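Ethylbenzene dehydrogenase beta-subunit (Aromatoleum aromaticum, PDB 2IVF) is an iron-sulfur protein of the 4Fe-4S dicluster family that holds several iron-sulfur clusters beside the alpha-subunit and a haem. Local coordinates at residues B[16-28]-B[267-279]. Sequence-based numbering, arbitrary orientation.
With SF4 (iron/sulfur cluster), chain T.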
ATOM      1  N   LYS B  16      21.696   1.941  35.291  1.00 36.75           N
ATOM      2  CA  LYS B  16      21.452   1.011  34.158  1.00 35.79           C
ATOM      3  C   LYS B  16      19.959   0.842  33.941  1.00 35.20           C
ATOM      4  O   LYS B  16      19.187   0.583  34.878  1.00 35.22           O
ATOM      5  CB  LYS B  16      22.119  -0.358  34.382  1.00 37.31           C
ATOM      6  CG  LYS B  16      22.049  -1.329  33.162  1.00 37.84           C
ATOM      7  CD  LYS B  16      22.996  -0.948  32.010  1.00 38.95           C
ATOM      8  CE  LYS B  16      22.631  -1.631  30.675  1.00 39.23           C
ATOM      9  NZ  LYS B  16      21.290  -1.193  30.160  1.00 37.14           N
ATOM     10  N   ARG B  17      19.560   1.032  32.698  1.00 33.56           N
ATOM     11  CA  ARG B  17      18.200   0.837  32.275  1.00 32.58           C
ATOM     12  C   ARG B  17      18.216   0.288  30.861  1.00 29.88           C
ATOM     13  O   ARG B  17      19.237   0.300  30.170  1.00 29.84           O
ATOM     14  CB  ARG B  17      17.436   2.163  32.298  1.00 32.81           C
ATOM     15  CG  ARG B  17      17.561   2.911  33.607  1.00 33.73           C
ATOM     16  CD  ARG B  17      16.747   4.197  33.566  1.00 34.17           C
ATOM     17  NE  ARG B  17      15.319   3.936  33.633  1.00 35.07           N
ATOM     18  CZ  ARG B  17      14.388   4.887  33.628  1.00 37.77           C
ATOM     19  NH1 ARG B  17      14.731   6.161  33.538  1.00 39.65           N
ATOM     20  NH2 ARG B  17      13.100   4.568  33.690  1.00 38.13           N
ATOM     21  N   GLN B  18      17.067  -0.169  30.430  1.00 26.26           N
ATOM     22  CA  GLN B  18      16.940  -0.816  29.152  1.00 24.87           C
ATOM     23  C   GLN B  18      15.693  -0.311  28.457  1.00 24.48           C
ATOM     24  O   GLN B  18      14.579  -0.515  28.961  1.00 22.90           O
ATOM     25  CB  GLN B  18      16.800  -2.312  29.348  1.00 24.44           C
ATOM     26  CG  GLN B  18      16.676  -3.099  28.067  1.00 25.28           C
ATOM     27  CD  GLN B  18      17.912  -3.026  27.185  1.00 23.63           C
ATOM     28  OE1 GLN B  18      19.015  -3.374  27.614  1.00 23.48           O
ATOM     29  NE2 GLN B  18      17.735  -2.588  25.934  1.00 22.36           N
ATOM     30  N   LEU B  19      15.903   0.321  27.314  1.00 24.21           N
ATOM     31  CA  LEU B  19      14.825   0.647  26.413  1.00 24.00           C
ATOM     32  C   LEU B  19      14.315  -0.609  25.762  1.00 23.62           C
ATOM     33  O   LEU B  19      15.083  -1.445  25.332  1.00 23.09           O
ATOM     34  CB  LEU B  19      15.286   1.662  25.363  1.00 24.74           C
ATOM     35  CG  LEU B  19      15.515   3.105  25.864  1.00 25.10           C
ATOM     36  CD1 LEU B  19      16.144   4.055  24.802  1.00 24.75           C
ATOM     37  CD2 LEU B  19      14.208   3.682  26.352  1.00 24.87           C
ATOM     38  N   VAL B  20      13.001  -0.727  25.713  1.00 23.73           N
ATOM     39  CA  VAL B  20      12.343  -1.864  25.103  1.00 23.91           C
ATOM     40  C   VAL B  20      11.196  -1.427  24.229  1.00 24.16           C
ATOM     41  O   VAL B  20      10.630  -0.325  24.389  1.00 23.71           O
ATOM     42  CB  VAL B  20      11.829  -2.880  26.131  1.00 23.84           C
ATOM     43  CG1 VAL B  20      12.936  -3.237  27.192  1.00 23.38           C
ATOM     44  CG2 VAL B  20      10.597  -2.408  26.756  1.00 25.12           C
ATOM     45  N   THR B  21      10.902  -2.293  23.251  1.00 22.67           N
ATOM     46  CA  THR B  21       9.768  -2.132  22.404  1.00 22.52           C
ATOM     47  C   THR B  21       8.895  -3.368  22.568  1.00 22.19           C
ATOM     48  O   THR B  21       9.380  -4.497  22.708  1.00 23.22           O
ATOM     49  CB  THR B  21      10.178  -1.999  20.917  1.00 21.37           C
ATOM     50  OG1 THR B  21      10.850  -0.731  20.682  1.00 21.90           O
ATOM     51  CG2 THR B  21       8.929  -2.079  20.024  1.00 22.84           C
ATOM     52  N   VAL B  22       7.610  -3.150  22.588  1.00 21.36           N
ATOM     53  CA  VAL B  22       6.642  -4.229  22.501  1.00 22.29           C
ATOM     54  C   VAL B  22       5.964  -4.107  21.131  1.00 22.01           C
ATOM     55  O   VAL B  22       5.584  -3.009  20.700  1.00 22.53           O
ATOM     56  CB  VAL B  22       5.578  -4.140  23.597  1.00 21.09           C
ATOM     57  CG1 VAL B  22       4.367  -5.043  23.286  1.00 21.88           C
ATOM     58  CG2 VAL B  22       6.225  -4.483  24.960  1.00 21.43           C
ATOM     59  N   ILE B  23       5.801  -5.232  20.449  1.00 22.88           N
ATOM     60  CA  ILE B  23       5.139  -5.249  19.125  1.00 22.78           C
ATOM     61  C   ILE B  23       3.978  -6.204  19.198  1.00 22.84           C
ATOM     62  O   ILE B  23       4.161  -7.364  19.533  1.00 21.75           O
ATOM     63  CB  ILE B  23       6.114  -5.749  18.037  1.00 23.66           C
ATOM     64  CG1 ILE B  23       7.350  -4.824  18.027  1.00 23.55           C
ATOM     65  CG2 ILE B  23       5.397  -5.943  16.664  1.00 24.85           C
ATOM     66  CD1 ILE B  23       8.450  -5.156  16.988  1.00 23.32           C
ATOM     67  N   ASP B  24       2.775  -5.717  18.929  1.00 23.63           N
ATOM     68  CA  ASP B  24       1.559  -6.524  19.100  1.00 22.67           C
ATOM     69  C   ASP B  24       1.246  -7.145  17.770  1.00 24.26           C
ATOM     70  O   ASP B  24       0.726  -6.486  16.887  1.00 23.61           O
ATOM     71  CB  ASP B  24       0.376  -5.665  19.572  1.00 24.21           C
ATOM     72  CG  ASP B  24      -0.844  -6.498  19.895  1.00 23.32           C
ATOM     73  OD1 ASP B  24      -0.904  -7.692  19.445  1.00 23.16           O
ATOM     74  OD2 ASP B  24      -1.754  -5.968  20.570  1.00 25.18           O
ATOM     75  N   LEU B  25       1.468  -8.449  17.646  1.00 23.67           N
ATOM     76  CA  LEU B  25       1.303  -9.099  16.355  1.00 23.23           C
ATOM     77  C   LEU B  25      -0.135  -9.212  15.964  1.00 23.80           C
ATOM     78  O   LEU B  25      -0.419  -9.433  14.785  1.00 24.21           O
ATOM     79  CB  LEU B  25       1.961 -10.464  16.351  1.00 23.69           C
ATOM     80  CG  LEU B  25       3.470 -10.402  16.618  1.00 24.89           C
ATOM     81  CD1 LEU B  25       4.074 -11.752  16.710  1.00 25.85           C
ATOM     82  CD2 LEU B  25       4.187  -9.577  15.491  1.00 25.13           C
ATOM     83  N   ASN B  26      -1.051  -9.090  16.922  1.00 22.24           N
ATOM     84  CA  ASN B  26      -2.468  -9.029  16.550  1.00 22.75           C
ATOM     85  C   ASN B  26      -2.842  -7.818  15.740  1.00 22.27           C
ATOM     86  O   ASN B  26      -3.830  -7.842  14.982  1.00 22.66           O
ATOM     87  CB  ASN B  26      -3.313  -9.100  17.811  1.00 21.42           C
ATOM     88  CG  ASN B  26      -3.141 -10.370  18.479  1.00 24.09           C
ATOM     89  OD1 ASN B  26      -3.641 -11.405  17.977  1.00 24.43           O
ATOM     90  ND2 ASN B  26      -2.346 -10.382  19.568  1.00 22.26           N
ATOM     91  N   LYS B  27      -2.103  -6.741  15.925  1.00 21.61           N
ATOM     92  CA  LYS B  27      -2.443  -5.459  15.321  1.00 23.17           C
ATOM     93  C   LYS B  27      -1.691  -5.184  14.037  1.00 23.22           C
ATOM     94  O   LYS B  27      -2.046  -4.251  13.327  1.00 24.10           O
ATOM     95  CB  LYS B  27      -2.226  -4.305  16.326  1.00 21.83           C
ATOM     96  CG  LYS B  27      -3.148  -4.416  17.573  1.00 22.58           C
ATOM     97  CD  LYS B  27      -2.953  -3.246  18.558  1.00 23.05           C
ATOM     98  CE  LYS B  27      -3.806  -2.038  18.169  1.00 22.43           C
ATOM     99  NZ  LYS B  27      -3.579  -0.837  19.036  1.00 22.26           N
ATOM    100  N   CYS B  28      -0.624  -5.951  13.763  1.00 23.00           N
ATOM    101  CA  CYS B  28       0.238  -5.654  12.661  1.00 22.84           C
ATOM    102  C   CYS B  28      -0.418  -6.031  11.364  1.00 23.36           C
ATOM    103  O   CYS B  28      -0.933  -7.114  11.227  1.00 21.84           O
ATOM    104  CB  CYS B  28       1.625  -6.323  12.765  1.00 21.91           C
ATOM    105  SG  CYS B  28       2.659  -5.886  11.379  1.00 24.17           S
ATOM    106  N   GLY B 267      19.124 -12.609  25.566  1.00 24.13           N
ATOM    107  CA  GLY B 267      18.270 -11.740  26.372  1.00 24.07           C
ATOM    108  C   GLY B 267      17.764 -10.553  25.568  1.00 23.31           C
ATOM    109  O   GLY B 267      18.014  -9.386  25.897  1.00 23.87           O
ATOM    110  N   PRO B 268      17.005 -10.816  24.512  1.00 23.99           N
ATOM    111  CA  PRO B 268      16.528  -9.758  23.659  1.00 23.76           C
ATOM    112  C   PRO B 268      15.532  -8.853  24.358  1.00 23.71           C
ATOM    113  O   PRO B 268      14.826  -9.308  25.257  1.00 24.13           O
ATOM    114  CB  PRO B 268      15.797 -10.512  22.557  1.00 23.94           C
ATOM    115  CG  PRO B 268      15.390 -11.748  23.239  1.00 23.37           C
ATOM    116  CD  PRO B 268      16.494 -12.114  24.075  1.00 24.17           C
ATOM    117  N   ASN B 269      15.468  -7.597  23.916  1.00 22.63           N
ATOM    118  CA  ASN B 269      14.621  -6.613  24.545  1.00 23.22           C
ATOM    119  C   ASN B 269      13.628  -5.976  23.597  1.00 23.55           C
ATOM    120  O   ASN B 269      13.228  -4.837  23.746  1.00 23.43           O
ATOM    121  CB  ASN B 269      15.476  -5.591  25.271  1.00 23.22           C
ATOM    122  CG  ASN B 269      16.217  -6.194  26.403  1.00 22.54           C
ATOM    123  OD1 ASN B 269      17.473  -6.200  26.448  1.00 30.16           O
ATOM    124  ND2 ASN B 269      15.478  -6.735  27.345  1.00 22.00           N
ATOM    125  N   ILE B 270      13.206  -6.757  22.617  1.00 23.96           N
ATOM    126  CA  ILE B 270      11.929  -6.544  21.980  1.00 24.38           C
ATOM    127  C   ILE B 270      10.990  -7.695  22.370  1.00 24.62           C
ATOM    128  O   ILE B 270      11.417  -8.847  22.446  1.00 24.77           O
ATOM    129  CB  ILE B 270      12.095  -6.470  20.483  1.00 24.47           C
ATOM    130  CG1 ILE B 270      12.983  -5.231  20.161  1.00 25.32           C
ATOM    131  CG2 ILE B 270      10.706  -6.357  19.796  1.00 23.28           C
ATOM    132  CD1 ILE B 270      13.324  -5.120  18.652  1.00 23.86           C
ATOM    133  N   TYR B 271       9.718  -7.367  22.616  1.00 23.89           N
ATOM    134  CA  TYR B 271       8.759  -8.344  23.105  1.00 23.61           C
ATOM    135  C   TYR B 271       7.514  -8.281  22.259  1.00 23.64           C
ATOM    136  O   TYR B 271       7.043  -7.208  21.912  1.00 23.05           O
ATOM    137  CB  TYR B 271       8.457  -8.125  24.579  1.00 24.06           C
ATOM    138  CG  TYR B 271       9.696  -8.136  25.432  1.00 22.42           C
ATOM    139  CD1 TYR B 271      10.503  -7.002  25.545  1.00 23.05           C
ATOM    140  CD2 TYR B 271      10.067  -9.279  26.142  1.00 24.41           C
ATOM    141  CE1 TYR B 271      11.667  -7.032  26.325  1.00 22.77           C
ATOM    142  CE2 TYR B 271      11.209  -9.316  26.895  1.00 25.04           C
ATOM    143  CZ  TYR B 271      11.994  -8.198  27.004  1.00 25.06           C
ATOM    144  OH  TYR B 271      13.092  -8.327  27.795  1.00 25.52           O
ATOM    145  N   TYR B 272       6.980  -9.448  21.972  1.00 23.80           N
ATOM    146  CA  TYR B 272       5.915  -9.601  21.009  1.00 22.39           C
ATOM    147  C   TYR B 272       4.671 -10.177  21.677  1.00 23.04           C
ATOM    148  O   TYR B 272       4.758 -11.115  22.455  1.00 21.86           O
ATOM    149  CB  TYR B 272       6.351 -10.567  19.915  1.00 23.67           C
ATOM    150  CG  TYR B 272       7.428 -10.014  19.040  1.00 22.87           C
ATOM    151  CD1 TYR B 272       8.774 -10.155  19.401  1.00 24.50           C
ATOM    152  CD2 TYR B 272       7.126  -9.410  17.827  1.00 23.20           C
ATOM    153  CE1 TYR B 272       9.763  -9.663  18.585  1.00 23.95           C
ATOM    154  CE2 TYR B 272       8.100  -8.880  17.028  1.00 24.49           C
ATOM    155  CZ  TYR B 272       9.412  -9.011  17.401  1.00 22.95           C
ATOM    156  OH  TYR B 272      10.401  -8.527  16.592  1.00 24.40           O
ATOM    157  N   VAL B 273       3.534  -9.535  21.442  1.00 22.54           N
ATOM    158  CA  VAL B 273       2.214 -10.116  21.793  1.00 22.58           C
ATOM    159  C   VAL B 273       1.870 -11.079  20.658  1.00 22.35           C
ATOM    160  O   VAL B 273       1.721 -10.668  19.484  1.00 22.54           O
ATOM    161  CB  VAL B 273       1.101  -9.068  21.951  1.00 22.19           C
ATOM    162  CG1 VAL B 273      -0.176  -9.736  22.459  1.00 22.79           C
ATOM    163  CG2 VAL B 273       1.550  -7.930  22.922  1.00 24.06           C
ATOM    164  N   PRO B 274       1.760 -12.375  20.987  1.00 22.91           N
ATOM    165  CA  PRO B 274       1.573 -13.330  19.914  1.00 23.17           C
ATOM    166  C   PRO B 274       0.162 -13.221  19.332  1.00 23.40           C
ATOM    167  O   PRO B 274      -0.790 -12.802  20.029  1.00 23.16           O
ATOM    168  CB  PRO B 274       1.807 -14.681  20.611  1.00 23.75           C
ATOM    169  CG  PRO B 274       1.405 -14.484  22.009  1.00 25.01           C
ATOM    170  CD  PRO B 274       1.831 -13.049  22.307  1.00 22.93           C
ATOM    171  N   PRO B 275       0.015 -13.665  18.075  1.00 25.22           N
ATOM    172  CA  PRO B 275      -1.228 -13.568  17.385  1.00 24.85           C
ATOM    173  C   PRO B 275      -2.215 -14.618  17.812  1.00 24.79           C
ATOM    174  O   PRO B 275      -1.879 -15.806  17.887  1.00 25.05           O
ATOM    175  CB  PRO B 275      -0.831 -13.769  15.916  1.00 25.37           C
ATOM    176  CG  PRO B 275       0.305 -14.671  15.945  1.00 26.11           C
ATOM    177  CD  PRO B 275       1.047 -14.330  17.254  1.00 25.62           C
ATOM    178  N   MET B 276      -3.433 -14.184  18.051  1.00 23.77           N
ATOM    179  CA  MET B 276      -4.564 -15.075  18.358  1.00 25.50           C
ATOM    180  C   MET B 276      -4.942 -15.899  17.125  1.00 25.54           C
ATOM    181  O   MET B 276      -5.186 -17.108  17.237  1.00 26.81           O
ATOM    182  CB  MET B 276      -5.759 -14.248  18.838  1.00 24.75           C
ATOM    183  CG  MET B 276      -5.536 -13.545  20.181  1.00 27.85           C
ATOM    184  SD  MET B 276      -6.894 -12.444  20.614  1.00 31.48           S
ATOM    185  CE  MET B 276      -6.723 -11.113  19.411  1.00 27.11           C
ATOM    186  N   GLY B 277      -4.946 -15.251  15.955  1.00 24.03           N
ATOM    187  CA  GLY B 277      -5.294 -15.900  14.689  1.00 24.26           C
ATOM    188  C   GLY B 277      -6.770 -16.190  14.562  1.00 24.16           C
ATOM    189  O   GLY B 277      -7.539 -16.002  15.500  1.00 24.51           O
ATOM    190  N   ALA B 278      -7.171 -16.564  13.359  1.00 22.90           N
ATOM    191  CA  ALA B 278      -8.536 -16.881  13.052  1.00 22.35           C
ATOM    192  C   ALA B 278      -8.881 -18.326  13.342  1.00 21.23           C
ATOM    193  O   ALA B 278      -8.057 -19.228  13.164  1.00 20.41           O
ATOM    194  CB  ALA B 278      -8.831 -16.526  11.556  1.00 21.19           C
ATOM    195  N   ARG B 279     -10.120 -18.551  13.776  1.00 19.31           N
ATOM    196  CA  ARG B 279     -10.611 -19.867  14.068  1.00 20.66           C
ATOM    197  C   ARG B 279     -10.454 -20.699  12.817  1.00 21.01           C
ATOM    198  O   ARG B 279     -10.708 -20.210  11.706  1.00 19.80           O
ATOM    199  CB  ARG B 279     -12.071 -19.806  14.439  1.00 20.52           C
ATOM    200  CG  ARG B 279     -12.289 -19.207  15.875  1.00 21.80           C
ATOM    201  CD  ARG B 279     -13.716 -18.757  16.060  1.00 22.96           C
ATOM    202  NE  ARG B 279     -14.621 -19.876  15.976  1.00 21.64           N
ATOM    203  CZ  ARG B 279     -15.938 -19.761  15.894  1.00 22.58           C
ATOM    204  NH1 ARG B 279     -16.505 -18.581  15.979  1.00 23.29           N
ATOM    205  NH2 ARG B 279     -16.680 -20.822  15.793  1.00 21.79           N
TER
HETATM  206 FE1  SF4 T1358       3.152  -3.664  11.379  1.00 24.06          FE
HETATM  207 FE2  SF4 T1358       5.217  -1.939  10.857  1.00 25.50          FE
HETATM  208 FE3  SF4 T1358       3.081  -1.179  12.304  1.00 24.60          FE
HETATM  209 FE4  SF4 T1358       2.731  -1.516   9.646  1.00 24.60          FE
HETATM  210  S1  SF4 T1358       4.063   0.017  10.624  1.00 24.68           S
HETATM  211  S2  SF4 T1358       1.351  -2.234  11.328  1.00 24.44           S
HETATM  212  S3  SF4 T1358       4.143  -3.286   9.342  1.00 24.86           S
HETATM  213  S4  SF4 T1358       4.627  -2.807  12.876  1.00 25.58           S
HETATM  214  O   HOH W   1      14.947  -2.578  22.802  1.00 15.48           O
HETATM  215  O   HOH W   2      -4.549 -12.365  15.653  1.00 18.57           O
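Thr21 to Asp24 run parallel to Ile270 to Val273, the two strand axes 22° apart, and Tyr271 sits at the middle of the hydrogen bonding: its N gives to Thr21 O, its O takes Ile23 N at 2.8 Å. The same exchange is repeated two residues on, Val273 N binding Ile23 O and Val273 O binding Leu25 N. Side chains then sort to the two faces. On one, Ile23 and the Tyr272 ring lie side by side, Ile23 CD1 3.7 Å from Tyr272 CE2, while Leu25 CD2 meets the ring edge; Tyr272 OH reaches Ala148 O. On the other, Val22 and Tyr271 pack against helix 246-253. These are the central strands of a four-stranded mixed sheet, and strand 19-24 leads through the turn 25-27 to Cys28, whose SG binds iron of an iron/sulfur cluster at 2.3 Å; Cys28 opens the Cys-x2-Cys-x2-Cys-x3-Cys run (Cys28, Cys31, Cys34, Cys38) of bacterial-type ferredoxins. Past the strands Asn26 takes over. With CG anti to its carbonyl carbon (chi1 -64°), its amide bridges two backbone groups of 274-276: OD1 accepts Met276 N in the carbonyl plane (2.8 Å, N-H...O 172°), whereas ND2 approaches Pro274 O from above the carbonyl plane, at 2.9 Å. ND2 also donates to the syn lone pair of Asp24 OD1, which closes an Asx turn through Asn26 N; Asp24 OD2 is bound by Tyr273 of the alpha-subunit.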